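Local coordinates for ancylostoma secreted protein 1 (Necator americanus, PDB 3NT8) that is a two-CAP-domain secreted protein of a human hookworm, probably associated with the transition of infective larvae to parasitism, at residues V135-Y141 with N185-T191; H245-R249 with M271-V275; E257-L261 with L333-G339. All coordinates share one frame; numbering follows the deposited sequence.

Contact 1 of 3, residues V135-Y141 with N185-T191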
loop_
_atom_site.group_PDB
_atom_site.type_symbol
_atom_site.label_atom_id
_atom_site.label_comp_id
_atom_site.label_asym_id
_atom_site.label_seq_id
_atom_site.Cartn_x
_atom_site.Cartn_y
_atom_site.Cartn_z
ATOM N N VAL A 135 -4.267 5.807 -18.590
ATOM C CA VAL A 135 -3.703 5.023 -17.495
ATOM C C VAL A 135 -2.847 3.924 -18.167
ATOM O O VAL A 135 -3.289 3.281 -19.146
ATOM C CB VAL A 135 -4.826 4.368 -16.643
ATOM C CG1 VAL A 135 -4.282 3.373 -15.670
ATOM C CG2 VAL A 135 -5.664 5.416 -15.860
ATOM N N GLY A 136 -1.625 3.747 -17.653
ATOM C CA GLY A 136 -0.697 2.666 -18.025
ATOM C C GLY A 136 -1.214 1.204 -17.995
ATOM O O GLY A 136 -2.177 0.886 -17.279
ATOM N N PRO A 137 -0.561 0.302 -18.774
ATOM C CA PRO A 137 -1.107 -1.047 -19.046
ATOM C C PRO A 137 -1.368 -1.936 -17.788
ATOM O O PRO A 137 -2.211 -2.891 -17.883
ATOM C CB PRO A 137 -0.060 -1.671 -19.995
ATOM C CG PRO A 137 1.274 -0.952 -19.621
ATOM C CD PRO A 137 0.806 0.483 -19.324
ATOM N N ASP A 138 -0.684 -1.640 -16.659
ATOM C CA ASP A 138 -0.879 -2.365 -15.405
ATOM C C ASP A 138 -1.716 -1.527 -14.359
ATOM O O ASP A 138 -1.806 -1.881 -13.191
ATOM C CB ASP A 138 0.461 -2.782 -14.808
ATOM C CG ASP A 138 1.282 -3.703 -15.729
ATOM O OD1 ASP A 138 0.688 -4.423 -16.582
ATOM O OD2 ASP A 138 2.534 -3.705 -15.564
ATOM N N ASN A 139 -2.352 -0.449 -14.833
ATOM C CA ASN A 139 -3.124 0.463 -14.018
ATOM C C ASN A 139 -2.230 1.140 -12.992
ATOM O O ASN A 139 -2.696 1.544 -11.915
ATOM C CB ASN A 139 -4.330 -0.240 -13.370
ATOM C CG ASN A 139 -4.939 -1.335 -14.267
ATOM O OD1 ASN A 139 -5.249 -1.124 -15.440
ATOM N ND2 ASN A 139 -5.077 -2.518 -13.707
ATOM N N LYS A 140 -0.930 1.242 -13.322
ATOM C CA LYS A 140 0.030 1.786 -12.351
ATOM C C LYS A 140 -0.017 3.272 -12.292
ATOM O O LYS A 140 -0.170 3.923 -13.346
ATOM C CB LYS A 140 1.476 1.301 -12.591
ATOM C CG LYS A 140 1.646 -0.188 -12.300
ATOM C CD LYS A 140 3.000 -0.760 -12.676
ATOM C CE LYS A 140 3.100 -2.167 -12.052
ATOM N NZ LYS A 140 4.352 -2.802 -12.592
ATOM N N TYR A 141 0.135 3.817 -11.080
ATOM C CA TYR A 141 0.205 5.289 -10.903
ATOM C C TYR A 141 1.566 5.781 -11.367
ATOM O O TYR A 141 2.619 5.282 -10.904
ATOM C CB TYR A 141 0.021 5.725 -9.436
ATOM C CG TYR A 141 -0.036 7.237 -9.283
ATOM C CD1 TYR A 141 -1.246 7.935 -9.490
ATOM C CD2 TYR A 141 1.092 7.973 -8.926
ATOM C CE1 TYR A 141 -1.321 9.345 -9.347
ATOM C CE2 TYR A 141 1.057 9.367 -8.798
ATOM C CZ TYR A 141 -0.152 10.035 -9.025
ATOM O OH TYR A 141 -0.240 11.361 -8.860
ATOM N N ASN A 185 4.345 3.942 -9.411
ATOM C CA ASN A 185 4.395 2.586 -9.950
ATOM C C ASN A 185 3.551 1.510 -9.225
ATOM O O ASN A 185 3.635 0.309 -9.581
ATOM C CB ASN A 185 5.871 2.123 -10.111
ATOM C CG ASN A 185 6.629 2.947 -11.186
ATOM O OD1 ASN A 185 7.707 3.454 -10.932
ATOM N ND2 ASN A 185 6.036 3.095 -12.364
ATOM N N GLN A 186 2.804 1.920 -8.185
ATOM C CA GLN A 186 1.846 1.014 -7.488
ATOM C C GLN A 186 0.542 0.985 -8.293
ATOM O O GLN A 186 0.095 2.031 -8.756
ATOM C CB GLN A 186 1.546 1.524 -6.079
ATOM C CG GLN A 186 0.334 0.858 -5.357
ATOM C CD GLN A 186 0.053 1.484 -3.991
ATOM O OE1 GLN A 186 -0.513 2.595 -3.924
ATOM N NE2 GLN A 186 0.454 0.804 -2.906
ATOM N N PRO A 187 -0.032 -0.211 -8.514
ATOM C CA PRO A 187 -1.266 -0.317 -9.278
ATOM C C PRO A 187 -2.439 0.261 -8.516
ATOM O O PRO A 187 -2.619 -0.002 -7.315
ATOM C CB PRO A 187 -1.439 -1.809 -9.510
ATOM C CG PRO A 187 -0.467 -2.482 -8.516
ATOM C CD PRO A 187 0.642 -1.510 -8.358
ATOM N N MET A 188 -3.205 1.087 -9.217
ATOM C CA MET A 188 -4.409 1.685 -8.622
ATOM C C MET A 188 -5.408 0.567 -8.323
ATOM O O MET A 188 -6.112 0.629 -7.317
ATOM C CB MET A 188 -4.983 2.750 -9.534
ATOM C CG MET A 188 -4.117 3.980 -9.528
ATOM S SD MET A 188 -4.597 5.316 -10.586
ATOM C CE MET A 188 -4.230 4.587 -12.195
ATOM N N TRP A 189 -5.387 -0.483 -9.164
ATOM C CA TRP A 189 -6.218 -1.681 -8.961
ATOM C C TRP A 189 -5.587 -2.833 -9.757
ATOM O O TRP A 189 -4.777 -2.633 -10.711
ATOM C CB TRP A 189 -7.728 -1.435 -9.397
ATOM C CG TRP A 189 -7.892 -1.229 -10.911
ATOM C CD1 TRP A 189 -8.097 -2.212 -11.877
ATOM C CD2 TRP A 189 -7.881 0.019 -11.629
ATOM N NE1 TRP A 189 -8.238 -1.643 -13.128
ATOM C CE2 TRP A 189 -8.111 -0.277 -13.004
ATOM C CE3 TRP A 189 -7.730 1.355 -11.246
ATOM C CZ2 TRP A 189 -8.119 0.712 -13.987
ATOM C CZ3 TRP A 189 -7.782 2.338 -12.228
ATOM C CH2 TRP A 189 -7.941 2.007 -13.589
ATOM N N GLU A 190 -6.022 -4.048 -9.442
ATOM C CA GLU A 190 -5.505 -5.209 -10.172
ATOM C C GLU A 190 -6.455 -5.612 -11.243
ATOM O O GLU A 190 -7.647 -5.694 -11.027
ATOM C CB GLU A 190 -5.210 -6.363 -9.209
ATOM C CG GLU A 190 -3.935 -6.103 -8.376
ATOM C CD GLU A 190 -3.524 -7.279 -7.503
ATOM O OE1 GLU A 190 -4.383 -7.855 -6.791
ATOM O OE2 GLU A 190 -2.315 -7.601 -7.528
ATOM N N THR A 191 -5.933 -5.815 -12.439
ATOM C CA THR A 191 -6.771 -6.293 -13.564
ATOM C C THR A 191 -7.348 -7.703 -13.219
ATOM O O THR A 191 -6.610 -8.630 -12.832
ATOM C CB THR A 191 -5.998 -6.239 -14.919
ATOM O OG1 THR A 191 -5.382 -4.963 -15.100
ATOM C CG2 THR A 191 -6.912 -6.446 -16.097
HETATM O O HOH W 1 -3.674 -4.960 -17.366
#
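The loop 135-141 and the run 185-191 meet at a single beta bridge, Lys140 with Pro187, where the two CA atoms lie 3.9 Å apart. Backbone bonds flank it: Met188 N donates to Asn139 O, Tyr141 N to Gln186 O, and Asn185 N to Tyr141 O.

Asn139 carries most of the side-chain contact. It closes the type I turn that starts at Gly136, and its amide lies stacked on the indole of Trp189, the two planes only 15° apart. CB sits over the six-membered ring, 3.9 Å from its centroid, while ND2 lies over the same system near NE1; those two nitrogens are both donors and do not bond. ND2 spends its hydrogens on Trp189 O at 3.0 Å and Thr191 OG1 at 2.8 Å, and OD1 accepts from Asn64 ND2, so the amide is held flat by bonds at both ends. A water bridges Thr191 OG1 and Pro137 O.

Met188 bends at its last torsion (chi3 -70°), which brings CE tip to tip with Val135 CG1 at 3.7 Å; its sulfur lies near the plane of the Tyr141 ring, at the edge. The extended Lys140 chain runs over Asn185 O, with CD 3.3 Å from that oxygen.

Helix 147-153 packs against Tyr141, Met188 and Trp189. The contact joins a type I beta turn in a loop of the first CAP domain, by one isolated beta bridge, to the segment that runs into strand 190-191.

Contact 2 of 3, residues H245-R249 with M271-V275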
loop_
_atom_site.group_PDB
_atom_site.type_symbol
_atom_site.label_atom_id
_atom_site.label_comp_id
_atom_site.label_asym_id
_atom_site.label_seq_id
_atom_site.Cartn_x
_atom_site.Cartn_y
_atom_site.Cartn_z
ATOM N N HIS A 245 6.480 -11.167 2.918
ATOM C CA HIS A 245 7.855 -11.648 2.688
ATOM C C HIS A 245 7.924 -13.005 2.079
ATOM O O HIS A 245 8.557 -13.196 1.016
ATOM C CB HIS A 245 8.733 -11.574 3.923
ATOM C CG HIS A 245 9.267 -10.185 4.174
ATOM N ND1 HIS A 245 8.447 -9.103 4.471
ATOM C CD2 HIS A 245 10.534 -9.701 4.165
ATOM C CE1 HIS A 245 9.187 -8.022 4.631
ATOM N NE2 HIS A 245 10.455 -8.353 4.436
ATOM N N ASN A 246 7.287 -13.953 2.740
ATOM C CA ASN A 246 7.332 -15.338 2.313
ATOM C C ASN A 246 6.745 -15.623 0.973
ATOM O O ASN A 246 7.273 -16.468 0.284
ATOM C CB ASN A 246 6.768 -16.295 3.371
ATOM C CG ASN A 246 7.826 -16.681 4.418
ATOM O OD1 ASN A 246 8.951 -16.895 4.048
ATOM N ND2 ASN A 246 7.455 -16.776 5.716
ATOM N N GLU A 247 5.651 -14.925 0.632
ATOM C CA GLU A 247 5.015 -15.095 -0.614
ATOM C C GLU A 247 5.871 -14.583 -1.784
ATOM O O GLU A 247 5.844 -15.141 -2.873
ATOM C CB GLU A 247 3.657 -14.404 -0.603
ATOM C CG GLU A 247 2.641 -15.159 0.193
ATOM C CD GLU A 247 1.213 -14.718 -0.047
ATOM O OE1 GLU A 247 0.965 -13.727 -0.780
ATOM O OE2 GLU A 247 0.321 -15.382 0.510
ATOM N N PHE A 248 6.604 -13.504 -1.543
ATOM C CA PHE A 248 7.554 -13.021 -2.497
ATOM C C PHE A 248 8.765 -13.964 -2.615
ATOM O O PHE A 248 9.225 -14.239 -3.737
ATOM C CB PHE A 248 7.992 -11.613 -2.134
ATOM C CG PHE A 248 7.059 -10.494 -2.580
ATOM C CD1 PHE A 248 6.489 -10.490 -3.845
ATOM C CD2 PHE A 248 6.874 -9.355 -1.757
ATOM C CE1 PHE A 248 5.658 -9.413 -4.331
ATOM C CE2 PHE A 248 6.040 -8.272 -2.221
ATOM C CZ PHE A 248 5.457 -8.320 -3.550
ATOM N N ARG A 249 9.269 -14.476 -1.497
ATOM C CA ARG A 249 10.374 -15.435 -1.568
ATOM C C ARG A 249 9.930 -16.736 -2.265
ATOM O O ARG A 249 10.736 -17.379 -2.950
ATOM C CB ARG A 249 10.859 -15.767 -0.170
ATOM C CG ARG A 249 11.706 -14.671 0.421
ATOM C CD ARG A 249 11.892 -14.804 1.902
ATOM N NE ARG A 249 12.889 -15.806 2.216
ATOM C CZ ARG A 249 14.190 -15.568 2.263
ATOM N NH1 ARG A 249 14.671 -14.327 2.005
ATOM N NH2 ARG A 249 15.026 -16.551 2.534
ATOM N N MET A 271 16.038 -21.596 -0.766
ATOM C CA MET A 271 15.388 -20.414 -0.223
ATOM C C MET A 271 14.653 -20.733 1.045
ATOM O O MET A 271 13.665 -21.430 1.023
ATOM C CB MET A 271 14.420 -19.817 -1.248
ATOM C CG MET A 271 13.789 -18.498 -0.801
ATOM S SD MET A 271 14.880 -17.027 -0.834
ATOM C CE MET A 271 15.211 -16.981 -2.612
ATOM N N LEU A 272 15.137 -20.229 2.159
ATOM C CA LEU A 272 14.565 -20.584 3.449
ATOM C C LEU A 272 13.255 -19.824 3.745
ATOM O O LEU A 272 13.065 -18.649 3.351
ATOM C CB LEU A 272 15.588 -20.263 4.530
ATOM C CG LEU A 272 16.851 -21.125 4.513
ATOM C CD1 LEU A 272 17.880 -20.378 5.370
ATOM C CD2 LEU A 272 16.567 -22.506 5.061
ATOM N N LYS A 273 12.348 -20.506 4.424
ATOM C CA LYS A 273 11.083 -19.899 4.809
ATOM C C LYS A 273 11.342 -19.058 6.035
ATOM O O LYS A 273 11.925 -19.543 6.984
ATOM C CB LYS A 273 10.030 -20.983 5.145
ATOM C CG LYS A 273 8.609 -20.412 5.397
ATOM C CD LYS A 273 7.559 -21.556 5.498
ATOM C CE LYS A 273 6.139 -21.018 5.455
ATOM N NZ LYS A 273 5.200 -22.090 5.855
ATOM N N MET A 274 10.902 -17.807 6.025
ATOM C CA MET A 274 11.101 -16.937 7.193
ATOM C C MET A 274 10.151 -17.259 8.330
ATOM O O MET A 274 8.992 -17.592 8.120
ATOM C CB MET A 274 10.943 -15.444 6.830
ATOM C CG MET A 274 12.102 -14.852 6.066
ATOM S SD MET A 274 11.738 -13.233 5.392
ATOM C CE MET A 274 13.414 -12.760 4.975
ATOM N N VAL A 275 10.661 -17.104 9.536
ATOM C CA VAL A 275 9.838 -17.173 10.728
ATOM C C VAL A 275 9.913 -15.805 11.447
ATOM O O VAL A 275 10.976 -15.154 11.415
ATOM C CB VAL A 275 10.278 -18.344 11.691
ATOM C CG1 VAL A 275 9.976 -19.702 11.087
ATOM C CG2 VAL A 275 11.720 -18.293 12.010
#
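Arg249 reaches from helix 235-253 to Leu272 O and takes it side-on with two nitrogens, NE at 3.1 Å and NH2 at 3.0 Å. The oxygen lies close to the guanidinium plane, and NE arrives almost on the line of the carbonyl bond (174° at the oxygen). Both broad faces of the group are covered by methionines: Met271 SD rests 3.4 Å above the plane over its centre, and Met274 CE touches NH1 at 3.6 Å from the opposite face. The turn at chi3 (78°) swings the guanidinium out of the line of its own aliphatic chain and into this slot.

One helical turn earlier, Asn246 pairs with the backbone of Met274 at both ends of its amide. OD1 accepts from Met274 N at 2.9 Å, in the carbonyl plane and on a lone pair, while ND2 returns a bond of 3.0 Å to Met274 O, which lies in the amide plane. This is a side chain imitating a neighbouring strand, and it grips the chain just before strand 275-276, an outer strand of the mixed four-stranded sheet in the second CAP domain; the helix is thereby fastened beside that sheet's edge.

Met274 keeps an extended chain, which lays SD against His245 CB at 3.7 Å and, obliquely, near the imidazole.

Further out, the remaining guanidinium nitrogen of Arg249, NH1, donates to Met362 O and Trp364 O. His245 is fixed through ND1 by Phe241 O and through NE2 by the hydroxyl of Tyr387. Met271 and Lys273 also make backbone hydrogen bonds to Cys421.

Contact 3 of 3, residues E257-L261 with L333-G339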
loop_
_atom_site.group_PDB
_atom_site.type_symbol
_atom_site.label_atom_id
_atom_site.label_comp_id
_atom_site.label_asym_id
_atom_site.label_seq_id
_atom_site.Cartn_x
_atom_site.Cartn_y
_atom_site.Cartn_z
ATOM N N GLU A 257 9.270 -14.195 -10.687
ATOM C CA GLU A 257 9.334 -12.758 -10.442
ATOM C C GLU A 257 10.031 -12.042 -11.643
ATOM O O GLU A 257 11.125 -12.403 -12.012
ATOM C CB GLU A 257 9.955 -12.409 -9.083
ATOM C CG GLU A 257 9.127 -12.752 -7.871
ATOM C CD GLU A 257 7.955 -11.837 -7.703
ATOM O OE1 GLU A 257 8.107 -10.619 -7.871
ATOM O OE2 GLU A 257 6.868 -12.367 -7.444
ATOM N N PRO A 258 9.414 -11.004 -12.235
ATOM C CA PRO A 258 10.080 -10.302 -13.347
ATOM C C PRO A 258 11.317 -9.488 -12.966
ATOM O O PRO A 258 11.390 -8.921 -11.875
ATOM C CB PRO A 258 8.985 -9.413 -13.909
ATOM C CG PRO A 258 7.921 -9.397 -12.884
ATOM C CD PRO A 258 8.015 -10.613 -12.091
ATOM N N ASP A 259 12.311 -9.455 -13.852
ATOM C CA ASP A 259 13.545 -8.765 -13.585
ATOM C C ASP A 259 13.693 -7.701 -14.650
ATOM O O ASP A 259 13.592 -8.008 -15.861
ATOM C CB ASP A 259 14.697 -9.743 -13.640
ATOM C CG ASP A 259 16.049 -9.133 -13.162
ATOM O OD1 ASP A 259 16.230 -7.918 -13.301
ATOM O OD2 ASP A 259 16.937 -9.862 -12.652
ATOM N N ALA A 260 13.937 -6.453 -14.241
ATOM C CA ALA A 260 14.124 -5.359 -15.226
ATOM C C ALA A 260 15.347 -5.578 -16.121
ATOM O O ALA A 260 15.482 -4.913 -17.147
ATOM C CB ALA A 260 14.244 -4.000 -14.553
ATOM N N LEU A 261 16.254 -6.469 -15.712
ATOM C CA LEU A 261 17.471 -6.722 -16.473
ATOM C C LEU A 261 17.360 -7.881 -17.465
ATOM O O LEU A 261 18.288 -8.123 -18.268
ATOM C CB LEU A 261 18.691 -6.838 -15.566
ATOM C CG LEU A 261 19.182 -5.468 -15.082
ATOM C CD1 LEU A 261 20.287 -5.718 -14.173
ATOM C CD2 LEU A 261 19.666 -4.591 -16.261
ATOM N N LEU A 333 13.412 -5.053 -7.881
ATOM C CA LEU A 333 13.811 -6.075 -8.811
ATOM C C LEU A 333 13.220 -5.795 -10.171
ATOM O O LEU A 333 13.924 -5.924 -11.209
ATOM C CB LEU A 333 13.370 -7.486 -8.329
ATOM C CG LEU A 333 13.616 -8.602 -9.364
ATOM C CD1 LEU A 333 15.084 -8.883 -9.580
ATOM C CD2 LEU A 333 12.930 -9.911 -8.949
ATOM N N LYS A 334 11.933 -5.451 -10.190
ATOM C CA LYS A 334 11.267 -5.260 -11.468
ATOM C C LYS A 334 11.555 -3.846 -11.987
ATOM O O LYS A 334 11.401 -3.582 -13.195
ATOM C CB LYS A 334 9.773 -5.517 -11.321
ATOM C CG LYS A 334 9.092 -4.630 -10.248
ATOM C CD LYS A 334 7.496 -4.705 -10.423
ATOM C CE LYS A 334 6.976 -6.070 -9.923
ATOM N NZ LYS A 334 7.336 -6.212 -8.491
ATOM N N GLU A 335 11.954 -2.938 -11.083
ATOM C CA GLU A 335 12.232 -1.556 -11.500
ATOM C C GLU A 335 13.642 -1.300 -12.019
ATOM O O GLU A 335 13.823 -0.646 -13.073
ATOM C CB GLU A 335 11.812 -0.560 -10.426
ATOM C CG GLU A 335 10.281 -0.463 -10.384
ATOM C CD GLU A 335 9.788 0.639 -9.481
ATOM O OE1 GLU A 335 10.492 1.666 -9.429
ATOM O OE2 GLU A 335 8.707 0.484 -8.834
ATOM N N TYR A 336 14.630 -1.836 -11.295
ATOM C CA TYR A 336 16.017 -1.590 -11.583
ATOM C C TYR A 336 16.772 -2.809 -12.064
ATOM O O TYR A 336 17.507 -2.718 -13.015
ATOM C CB TYR A 336 16.723 -0.958 -10.351
ATOM C CG TYR A 336 16.008 0.285 -9.777
ATOM C CD1 TYR A 336 15.846 1.447 -10.536
ATOM C CD2 TYR A 336 15.537 0.302 -8.471
ATOM C CE1 TYR A 336 15.200 2.619 -10.001
ATOM C CE2 TYR A 336 14.900 1.471 -7.909
ATOM C CZ TYR A 336 14.738 2.622 -8.697
ATOM O OH TYR A 336 14.129 3.782 -8.201
ATOM N N GLY A 337 16.598 -3.931 -11.380
ATOM C CA GLY A 337 17.044 -5.203 -11.865
ATOM C C GLY A 337 18.296 -5.700 -11.169
ATOM O O GLY A 337 19.037 -4.921 -10.596
ATOM N N VAL A 338 18.530 -7.002 -11.281
ATOM C CA VAL A 338 19.723 -7.673 -10.763
ATOM C C VAL A 338 20.520 -8.378 -11.894
ATOM O O VAL A 338 21.740 -8.228 -11.987
ATOM C CB VAL A 338 19.374 -8.697 -9.679
ATOM C CG1 VAL A 338 20.581 -9.569 -9.372
ATOM C CG2 VAL A 338 18.901 -7.968 -8.373
ATOM N N GLY A 339 19.831 -9.168 -12.713
ATOM C CA GLY A 339 20.462 -9.896 -13.817
ATOM C C GLY A 339 20.573 -11.395 -13.485
ATOM O O GLY A 339 20.315 -11.770 -12.364
HETATM O O HOH W 2 6.091 -8.816 -8.468
HETATM O O HOH W 3 17.774 -11.846 -10.621
#
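Asp259 OD1 accepts two backbone N-H groups from opposite faces of the carboxylate: Leu261 N at 2.8 Å, well above the plane, and Val338 N at 3.2 Å, on the syn side. The first of these closes an Asx turn, since the donor is two residues on in the same loop; the second crosses to the chain that leaves helix 332-335 in the second CAP domain. The other oxygen, OD2, takes Gly339 N at 3.0 Å, also syn, so one carboxylate clasps two consecutive amides. The carboxylate of Asp259 gets there through chi1 -172°, which sets CG opposite the backbone N and turns the acid to the post-helix segment. Three backbone donors around a single acid would probably favour its ionised form.

Ala260 N adds a backbone hydrogen bond to Leu333 O, and the methyl group of Ala260 presses on the end of the helix, with CB 3.2 Å from Lys334 O. Gly337 is the first residue to leave helical angles, with positive phi, and Asp259 OD1 lies close on its CA. Leu261 lays its CD1 along the backbone of the next residue, 3.5 Å from Val338 C. Leu333 puts CD1 over one face of the Asp259 carboxylate, 3.7 Å from Asp259 CG, and sends CD2 toward Glu257 CB.

Outside this core, Arg351 donates to the carbonyls of Tyr336 and Gly337. The acid of Glu257 is held by Ser251 and Trp330, and the amino group of Lys334 by Asn331. Glu257 OE1 and Lys334 NZ, too far apart for a salt bridge, share one water, which donates to OE1 at 2.8 Å and accepts from NZ at 2.9 Å.

In the fold
Contact 1 comes first along the chain and closes before the other two open; its loop 135-141 belongs to the first CAP domain. Contacts 2 and 3 both lie in the second, their segments alternating in the order 245-249, 257-261, 271-275, 333-339, so the chain after helix 235-253 is pinned at two points, about 19 Å apart between centres, with Phe248 packing on Glu257. Contact 1 is about 26 Å from contact 2, centre to centre, without touching it, but its centre is about 18 Å from that of contact 3, which it meets: Asn185 CB lies 3.5 Å from Glu335 OE2. Contacts 1 and 3 thus bring the chain just after the first domain's sheet against the end of helix 332-335 in the second.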